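Local coordinates for uncharacterized protein (Nostoc punctiforme, PDB 2R3S), which is of unknown function but is probably an O-methyltransferase that transfers a methyl group from S-adenosylmethionine to a hydroxyl group of its substrate, at residues A[164-169]-A[185-190]; A[179-184]-A[211-216]; A[191-196]-A[218-223]. All blocks are in the same frame, centred on the assembly; numbering follows the deposited sequence.

Contact 2 is the most buried of the three. Contacts 1 and 3 lie partly at the surface, and all three sit in the methyltransferase domain. Contacts 1 and 2 both use helix 178-186. Contact 1 sets the turn after it against the run into strand 168-172, whereas contact 2 sets its last turns against the loop before strand 217-221. R216 of contact 2 joins them by a hydrogen bond to A190 O. Contact 3 pairs strands 191-196 and 217-221. Its chemistry is parallel backbone bonding, with a histidine-carboxylate bond and a phenylalanine beside it. Contact 1 has no direct hydrogen bond, only packing and a water. Contact 2 combines apolar packing with an arginine on a helix carbonyl.

Contact 1 of 3, residues A[164-169]-A[185-190]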
loop_
_atom_site.group_PDB
_atom_site.type_symbol
_atom_site.label_atom_id
_atom_site.label_comp_id
_atom_site.label_asym_id
_atom_site.label_seq_id
_atom_site.Cartn_x
_atom_site.Cartn_y
_atom_site.Cartn_z
ATOM N N ILE A 164 12.149 -39.164 -15.807
ATOM C CA ILE A 164 13.487 -38.600 -15.634
ATOM C C ILE A 164 14.134 -39.111 -14.335
ATOM O O ILE A 164 13.437 -39.321 -13.328
ATOM C CB ILE A 164 13.452 -37.046 -15.603
ATOM N N GLU A 165 15.453 -39.326 -14.365
ATOM C CA GLU A 165 16.221 -39.583 -13.139
ATOM C C GLU A 165 17.653 -39.035 -13.272
ATOM O O GLU A 165 18.504 -39.651 -13.933
ATOM C CB GLU A 165 16.243 -41.081 -12.780
ATOM C CG GLU A 165 16.632 -41.347 -11.306
ATOM C CD GLU A 165 17.482 -42.597 -11.130
ATOM O OE1 GLU A 165 17.059 -43.656 -11.635
ATOM O OE2 GLU A 165 18.568 -42.517 -10.497
ATOM N N PRO A 166 17.935 -37.888 -12.620
ATOM C CA PRO A 166 19.183 -37.188 -12.880
ATOM C C PRO A 166 20.352 -37.720 -12.070
ATOM O O PRO A 166 20.193 -38.202 -10.945
ATOM C CB PRO A 166 18.868 -35.764 -12.449
ATOM C CG PRO A 166 17.963 -35.950 -11.303
ATOM C CD PRO A 166 17.143 -37.189 -11.591
ATOM N N LEU A 167 21.525 -37.649 -12.668
ATOM C CA LEU A 167 22.744 -37.872 -11.949
ATOM C C LEU A 167 23.476 -36.538 -11.794
ATOM O O LEU A 167 24.264 -36.384 -10.864
ATOM C CB LEU A 167 23.602 -38.947 -12.658
ATOM C CG LEU A 167 22.975 -40.344 -12.935
ATOM C CD1 LEU A 167 24.080 -41.335 -13.302
ATOM C CD2 LEU A 167 22.158 -40.919 -11.781
ATOM N N LYS A 168 23.216 -35.568 -12.674
ATOM C CA LYS A 168 23.896 -34.274 -12.584
ATOM C C LYS A 168 22.963 -33.067 -12.787
ATOM O O LYS A 168 22.337 -32.919 -13.838
ATOM C CB LYS A 168 25.069 -34.230 -13.561
ATOM C CG LYS A 168 26.172 -33.281 -13.152
ATOM C CD LYS A 168 27.344 -33.335 -14.092
ATOM C CE LYS A 168 28.305 -32.197 -13.804
ATOM N NZ LYS A 168 29.454 -32.191 -14.713
ATOM N N VAL A 169 22.921 -32.191 -11.783
ATOM C CA VAL A 169 21.948 -31.100 -11.694
ATOM C C VAL A 169 22.650 -29.746 -11.519
ATOM O O VAL A 169 23.562 -29.603 -10.721
ATOM C CB VAL A 169 20.954 -31.315 -10.519
ATOM C CG1 VAL A 169 19.869 -30.212 -10.500
ATOM C CG2 VAL A 169 20.323 -32.684 -10.603
ATOM N N GLN A 185 17.379 -34.705 -2.386
ATOM C CA GLN A 185 16.632 -35.458 -1.367
ATOM C C GLN A 185 15.913 -36.669 -1.960
ATOM O O GLN A 185 15.828 -37.713 -1.333
ATOM C CB GLN A 185 15.614 -34.547 -0.656
ATOM C CG GLN A 185 14.464 -35.275 0.065
ATOM C CD GLN A 185 13.321 -34.354 0.464
ATOM O OE1 GLN A 185 13.479 -33.140 0.528
ATOM N NE2 GLN A 185 12.162 -34.939 0.738
ATOM N N HIS A 186 15.372 -36.520 -3.173
ATOM C CA HIS A 186 14.578 -37.600 -3.807
ATOM C C HIS A 186 15.360 -38.486 -4.765
ATOM O O HIS A 186 14.835 -39.482 -5.242
ATOM C CB HIS A 186 13.356 -37.012 -4.508
ATOM C CG HIS A 186 12.411 -36.346 -3.562
ATOM N ND1 HIS A 186 11.760 -37.035 -2.560
ATOM C CD2 HIS A 186 12.060 -35.047 -3.415
ATOM C CE1 HIS A 186 11.023 -36.194 -1.860
ATOM N NE2 HIS A 186 11.192 -34.980 -2.355
ATOM N N ASN A 187 16.605 -38.114 -5.039
ATOM C CA ASN A 187 17.469 -38.840 -5.947
ATOM C C ASN A 187 18.855 -39.020 -5.312
ATOM O O ASN A 187 19.724 -38.166 -5.480
ATOM C CB ASN A 187 17.582 -38.082 -7.276
ATOM C CG ASN A 187 16.230 -37.890 -7.965
ATOM O OD1 ASN A 187 15.746 -38.788 -8.661
ATOM N ND2 ASN A 187 15.620 -36.707 -7.785
ATOM N N PRO A 188 19.065 -40.133 -4.577
ATOM C CA PRO A 188 20.319 -40.463 -3.876
ATOM C C PRO A 188 21.613 -40.445 -4.699
ATOM O O PRO A 188 22.693 -40.277 -4.138
ATOM C CB PRO A 188 20.059 -41.873 -3.355
ATOM C CG PRO A 188 18.597 -41.922 -3.172
ATOM C CD PRO A 188 18.045 -41.169 -4.342
ATOM N N ASN A 189 21.515 -40.599 -6.012
ATOM C CA ASN A 189 22.697 -40.551 -6.873
ATOM C C ASN A 189 22.869 -39.216 -7.597
ATOM O O ASN A 189 23.738 -39.088 -8.459
ATOM C CB ASN A 189 22.634 -41.683 -7.892
ATOM C CG ASN A 189 22.389 -43.021 -7.246
ATOM O OD1 ASN A 189 23.126 -43.423 -6.345
ATOM N ND2 ASN A 189 21.339 -43.709 -7.684
ATOM N N ALA A 190 22.056 -38.219 -7.256
ATOM C CA ALA A 190 22.150 -36.932 -7.911
ATOM C C ALA A 190 23.276 -36.136 -7.269
ATOM O O ALA A 190 23.437 -36.143 -6.050
ATOM C CB ALA A 190 20.826 -36.189 -7.806
HETATM O O HOH W 1 19.242 -41.052 -7.825
#
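N187 reaches across to P166 and E165 just after helix 178-186 ends. Its CB leaves the backbone toward the facing segment. N187 CG is anti to the carbonyl carbon (chi1 -60°), which brings the amide to the proline ring and sets N187 CG 3.8 Å from P166 CD. At the tip, N187 OD1 lies 3.6 Å from P166 CD and 3.8 Å from E165 CG. ND2 is also near P166 CD, but its main partner is V183 O, one turn back in the helix. That bond helps to fix the rotation of the amide. The side chains of N187 and E165 run antiparallel. Their flat ends are nearly parallel (9°) but not in contact.

N187 also begins a type I turn that ends at A190, closed by A190 N to N187 O (2.9 Å). Here L167 CD2 runs beside N189 CB at 4.0 Å, and A190 CB packs on P166 O. A water spans the two segments. It donates to E165 OE2 (3.1 Å) and accepts from N189 N (2.9 Å).

The turn leads out of the helix of a beta-alpha-beta unit, between strands 168-172 and 191-196. No hydrogen bond crosses directly between the segments. The contact therefore depends on van der Waals packing of P166 and L167 on N187, N189 and A190, and on the water, while the amide of N187 is held by its own helix.

Contact 2 of 3, residues A[179-184]-A[211-216]; sequences FGIAVA and QGVASR. With EDO (1,2-ethanediol), chain G.
A Schellman motif ends helix 198-211 at G212, and the chain around it brings Q211, V213 and R216 against I181 and A184 of helix 178-186. The apolar part is made by I181 and A184 on one side and Q211 and V213 on the other. I181 CG2 sits 3.6 Å from Q211 CG, and the two side chains cross at about a right angle. V213 CG1 is anti to the carbonyl carbon (chi1 -53°), which turns CG2 to the helix. V213 CG2 meets both I181 CG2 and A184 CB, each at 4.0 Å. A208 of helix 198-211 adds to the packing on I181 and V213.

R216 supplies the polar part. R216 NH1 and NH2 both bond to A184 O, at 3.3 Å and 3.0 Å. The oxygen lies at the guanidinium edge, in its plane. Both nitrogens come from the same face of the carbonyl, and NH2 stands well above that plane. NH1 also bonds to A190 O. With an alanine in place of R216, A184 O and A190 O would probably lose a shared donor, and the turn after the helix would be less firmly tied to this loop.

P188, four residues after A184, has no N-H to give, so the arginine serves a carbonyl without its usual i+4 donor. Its positive charge at the C-terminal end of the helix is likely to be favourable.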
loop_
_atom_site.group_PDB
_atom_site.type_symbol
_atom_site.label_atom_id
_atom_site.label_comp_id
_atom_site.label_asym_id
_atom_site.label_seq_id
_atom_site.Cartn_x
_atom_site.Cartn_y
_atom_site.Cartn_z
ATOM N N PHE A 179 15.502 -25.845 -4.364
ATOM C CA PHE A 179 15.098 -26.590 -5.584
ATOM C C PHE A 179 16.048 -27.744 -5.897
ATOM O O PHE A 179 15.621 -28.898 -5.964
ATOM C CB PHE A 179 14.875 -25.649 -6.773
ATOM C CG PHE A 179 13.671 -24.753 -6.585
ATOM C CD1 PHE A 179 12.394 -25.208 -6.916
ATOM C CD2 PHE A 179 13.796 -23.497 -6.011
ATOM C CE1 PHE A 179 11.267 -24.413 -6.711
ATOM C CE2 PHE A 179 12.670 -22.688 -5.804
ATOM C CZ PHE A 179 11.412 -23.145 -6.152
ATOM N N GLY A 180 17.333 -27.448 -6.028
ATOM C CA GLY A 180 18.349 -28.486 -6.202
ATOM C C GLY A 180 18.454 -29.430 -5.025
ATOM O O GLY A 180 18.645 -30.626 -5.209
ATOM N N ILE A 181 18.326 -28.893 -3.808
ATOM C CA ILE A 181 18.372 -29.703 -2.595
ATOM C C ILE A 181 17.262 -30.743 -2.592
ATOM O O ILE A 181 17.502 -31.891 -2.254
ATOM C CB ILE A 181 18.314 -28.831 -1.305
ATOM C CG1 ILE A 181 19.637 -28.084 -1.121
ATOM C CG2 ILE A 181 18.051 -29.677 -0.097
ATOM C CD1 ILE A 181 19.571 -26.811 -0.289
ATOM N N ALA A 182 16.052 -30.357 -2.973
ATOM C CA ALA A 182 14.943 -31.321 -3.066
ATOM C C ALA A 182 15.190 -32.394 -4.127
ATOM O O ALA A 182 14.820 -33.547 -3.922
ATOM C CB ALA A 182 13.596 -30.610 -3.325
ATOM N N VAL A 183 15.775 -32.021 -5.266
ATOM C CA VAL A 183 16.166 -33.019 -6.265
ATOM C C VAL A 183 17.116 -34.019 -5.573
ATOM O O VAL A 183 16.901 -35.213 -5.633
ATOM C CB VAL A 183 16.779 -32.372 -7.537
ATOM C CG1 VAL A 183 17.316 -33.418 -8.473
ATOM C CG2 VAL A 183 15.725 -31.512 -8.249
ATOM N N ALA A 184 18.112 -33.523 -4.844
ATOM C CA ALA A 184 19.057 -34.397 -4.130
ATOM C C ALA A 184 18.351 -35.264 -3.115
ATOM O O ALA A 184 18.653 -36.450 -3.014
ATOM C CB ALA A 184 20.184 -33.572 -3.453
ATOM N N GLN A 211 19.636 -30.387 5.357
ATOM C CA GLN A 211 18.817 -31.418 4.724
ATOM C C GLN A 211 19.498 -32.785 4.552
ATOM O O GLN A 211 18.847 -33.743 4.167
ATOM C CB GLN A 211 18.329 -30.915 3.363
ATOM C CG GLN A 211 17.372 -29.735 3.484
ATOM C CD GLN A 211 16.133 -30.101 4.275
ATOM O OE1 GLN A 211 15.497 -31.139 4.008
ATOM N NE2 GLN A 211 15.794 -29.277 5.269
ATOM N N GLY A 212 20.797 -32.869 4.826
ATOM C CA GLY A 212 21.522 -34.135 4.788
ATOM C C GLY A 212 22.117 -34.490 3.438
ATOM O O GLY A 212 22.298 -35.664 3.134
ATOM N N VAL A 213 22.418 -33.477 2.625
ATOM C CA VAL A 213 22.883 -33.690 1.262
ATOM C C VAL A 213 24.102 -32.827 0.929
ATOM O O VAL A 213 24.445 -32.644 -0.233
ATOM C CB VAL A 213 21.704 -33.494 0.237
ATOM C CG1 VAL A 213 20.538 -34.368 0.636
ATOM C CG2 VAL A 213 21.258 -32.024 0.131
ATOM N N ALA A 214 24.774 -32.324 1.961
ATOM C CA ALA A 214 25.914 -31.437 1.793
ATOM C C ALA A 214 27.001 -32.053 0.899
ATOM O O ALA A 214 27.633 -31.340 0.101
ATOM C CB ALA A 214 26.503 -31.073 3.158
ATOM N N SER A 215 27.232 -33.361 1.042
ATOM C CA SER A 215 28.300 -34.019 0.292
ATOM C C SER A 215 28.002 -34.148 -1.205
ATOM O O SER A 215 28.889 -34.493 -1.977
ATOM C CB SER A 215 28.539 -35.415 0.846
ATOM O OG SER A 215 27.423 -36.249 0.590
ATOM N N ARG A 216 26.745 -33.929 -1.593
ATOM C CA ARG A 216 26.318 -34.003 -2.984
ATOM C C ARG A 216 25.893 -32.644 -3.466
ATOM O O ARG A 216 25.190 -32.527 -4.479
ATOM C CB ARG A 216 25.162 -34.991 -3.124
ATOM C CG ARG A 216 25.493 -36.354 -2.568
ATOM C CD ARG A 216 24.517 -37.379 -3.013
ATOM N NE ARG A 216 23.358 -37.423 -2.141
ATOM C CZ ARG A 216 22.097 -37.250 -2.521
ATOM N NH1 ARG A 216 21.781 -36.986 -3.785
ATOM N NH2 ARG A 216 21.137 -37.342 -1.618
HETATM C C1 EDO G . 20.017 -38.105 4.220
HETATM O O1 EDO G . 18.654 -38.362 4.575
HETATM C C2 EDO G . 20.723 -37.584 5.471
HETATM O O2 EDO G . 22.090 -37.248 5.220
#

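Contact 3 of 3, residues A[191-196]-A[218-223]; sequences EIFGVD and HTIAGS. With EDO (1,2-ethanediol), chain D.
Strands 191-196 and 218-221 run parallel, F193 level with H218 and G194 with T219. H218 N bonds to I192 O (2.7 Å), G194 N to H218 O (2.8 Å) and I220 N to G194 O (2.9 Å). Further on, G222 N bonds to D196 O (2.9 Å).

H218 carries most of the side-chain contact. Its CG is anti to the carbonyl carbon (chi1 -43°), which lays the ring beside F193 and turns NE2 to E191. The ring edge meets E191, where NE2 donates to OE1 almost straight (167°). The 2.5 Å between H218 NE2 and E191 OE1 is very short, so its exact length is doubtful. The same ring lies obliquely to F193, with planes 40° apart. H218 CD2 stands over the F193 face near its rim, 3.6 Å from F193 CZ, and H218 CB makes an off-centre CH-pi contact. K168 makes a cation-pi contact with F193. Further along, V195 CG2 packs on I220 CB at 4.1 Å.

An ethanediol donates to G222 O beside D196, whose OD2 accepts from S175 N. The strands belong to a beta-alpha-beta unit with helix 198-211. In Rossmann-like methyltransferases an acidic residue ending the second strand commonly binds the cofactor ribose, and the place of D196 is consistent with that role.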
loop_
_atom_site.group_PDB
_atom_site.type_symbol
_atom_site.label_atom_id
_atom_site.label_comp_id
_atom_site.label_asym_id
_atom_site.label_seq_id
_atom_site.Cartn_x
_atom_site.Cartn_y
_atom_site.Cartn_z
ATOM N N GLU A 191 24.065 -35.466 -8.101
ATOM C CA GLU A 191 25.034 -34.486 -7.647
ATOM C C GLU A 191 24.538 -33.123 -8.105
ATOM O O GLU A 191 24.212 -32.956 -9.287
ATOM C CB GLU A 191 26.420 -34.763 -8.242
ATOM C CG GLU A 191 27.046 -36.105 -7.804
ATOM C CD GLU A 191 27.611 -36.080 -6.395
ATOM O OE1 GLU A 191 28.034 -34.999 -5.928
ATOM O OE2 GLU A 191 27.632 -37.156 -5.754
ATOM N N ILE A 192 24.511 -32.160 -7.179
ATOM C CA ILE A 192 23.931 -30.838 -7.403
ATOM C C ILE A 192 24.997 -29.765 -7.464
ATOM O O ILE A 192 25.892 -29.695 -6.619
ATOM C CB ILE A 192 22.939 -30.430 -6.279
ATOM C CG1 ILE A 192 21.989 -31.578 -5.913
ATOM C CG2 ILE A 192 22.179 -29.206 -6.696
ATOM C CD1 ILE A 192 21.159 -32.157 -7.060
ATOM N N PHE A 193 24.909 -28.928 -8.481
ATOM C CA PHE A 193 25.791 -27.793 -8.607
ATOM C C PHE A 193 24.957 -26.520 -8.572
ATOM O O PHE A 193 24.088 -26.299 -9.438
ATOM C CB PHE A 193 26.611 -27.890 -9.897
ATOM C CG PHE A 193 27.549 -29.045 -9.906
ATOM C CD1 PHE A 193 27.071 -30.325 -10.112
ATOM C CD2 PHE A 193 28.895 -28.858 -9.686
ATOM C CE1 PHE A 193 27.921 -31.419 -10.097
ATOM C CE2 PHE A 193 29.747 -29.927 -9.682
ATOM C CZ PHE A 193 29.253 -31.223 -9.893
ATOM N N GLY A 194 25.228 -25.691 -7.574
ATOM C CA GLY A 194 24.529 -24.435 -7.396
ATOM C C GLY A 194 25.336 -23.265 -7.854
ATOM O O GLY A 194 26.494 -23.119 -7.473
ATOM N N VAL A 195 24.713 -22.403 -8.650
ATOM C CA VAL A 195 25.355 -21.190 -9.126
ATOM C C VAL A 195 24.681 -19.992 -8.516
ATOM O O VAL A 195 23.484 -19.797 -8.707
ATOM C CB VAL A 195 25.255 -21.076 -10.684
ATOM C CG1 VAL A 195 25.903 -19.793 -11.180
ATOM C CG2 VAL A 195 25.896 -22.286 -11.365
ATOM N N ASP A 196 25.428 -19.183 -7.779
ATOM C CA ASP A 196 24.929 -17.875 -7.320
ATOM C C ASP A 196 26.110 -17.036 -6.860
ATOM O O ASP A 196 27.256 -17.481 -6.937
ATOM C CB ASP A 196 23.909 -18.029 -6.175
ATOM C CG ASP A 196 22.790 -16.986 -6.228
ATOM O OD1 ASP A 196 23.094 -15.784 -6.400
ATOM O OD2 ASP A 196 21.604 -17.360 -6.074
ATOM N N HIS A 218 27.460 -28.971 -4.509
ATOM C CA HIS A 218 28.689 -28.298 -4.937
ATOM C C HIS A 218 28.368 -26.896 -5.402
ATOM O O HIS A 218 27.295 -26.663 -5.899
ATOM C CB HIS A 218 29.341 -29.110 -6.077
ATOM C CG HIS A 218 29.343 -30.584 -5.826
ATOM N ND1 HIS A 218 30.155 -31.177 -4.883
ATOM C CD2 HIS A 218 28.604 -31.581 -6.368
ATOM C CE1 HIS A 218 29.923 -32.477 -4.863
ATOM N NE2 HIS A 218 28.992 -32.750 -5.760
ATOM N N THR A 219 29.290 -25.959 -5.262
ATOM C CA THR A 219 28.983 -24.570 -5.578
ATOM C C THR A 219 29.908 -24.011 -6.659
ATOM O O THR A 219 31.082 -24.360 -6.730
ATOM C CB THR A 219 29.004 -23.651 -4.312
ATOM O OG1 THR A 219 30.345 -23.501 -3.827
ATOM C CG2 THR A 219 28.121 -24.221 -3.210
ATOM N N ILE A 220 29.351 -23.176 -7.527
ATOM C CA ILE A 220 30.102 -22.461 -8.541
ATOM C C ILE A 220 29.741 -21.024 -8.272
ATOM O O ILE A 220 28.663 -20.577 -8.664
ATOM C CB ILE A 220 29.679 -22.872 -9.966
ATOM C CG1 ILE A 220 29.868 -24.363 -10.180
ATOM C CG2 ILE A 220 30.471 -22.119 -10.991
ATOM C CD1 ILE A 220 29.282 -24.871 -11.429
ATOM N N ALA A 221 30.609 -20.315 -7.559
ATOM C CA ALA A 221 30.332 -18.949 -7.138
ATOM C C ALA A 221 30.581 -17.976 -8.289
ATOM O O ALA A 221 31.536 -18.141 -9.052
ATOM C CB ALA A 221 31.182 -18.577 -5.950
ATOM N N GLY A 222 29.717 -16.964 -8.393
ATOM C CA GLY A 222 29.812 -15.933 -9.419
ATOM C C GLY A 222 28.528 -15.732 -10.211
ATOM O O GLY A 222 27.484 -16.280 -9.878
ATOM N N SER A 223 28.639 -14.925 -11.258
ATOM C CA SER A 223 27.573 -14.653 -12.213
ATOM C C SER A 223 27.231 -15.837 -13.073
ATOM O O SER A 223 28.116 -16.466 -13.645
ATOM C CB SER A 223 27.986 -13.515 -13.138
ATOM O OG SER A 223 27.104 -13.447 -14.236
HETATM C C1 EDO D . 23.594 -14.465 -10.561
HETATM O O1 EDO D . 24.205 -14.107 -11.811
HETATM C C2 EDO D . 24.580 -15.249 -9.707
HETATM O O2 EDO D . 24.830 -16.568 -10.229
#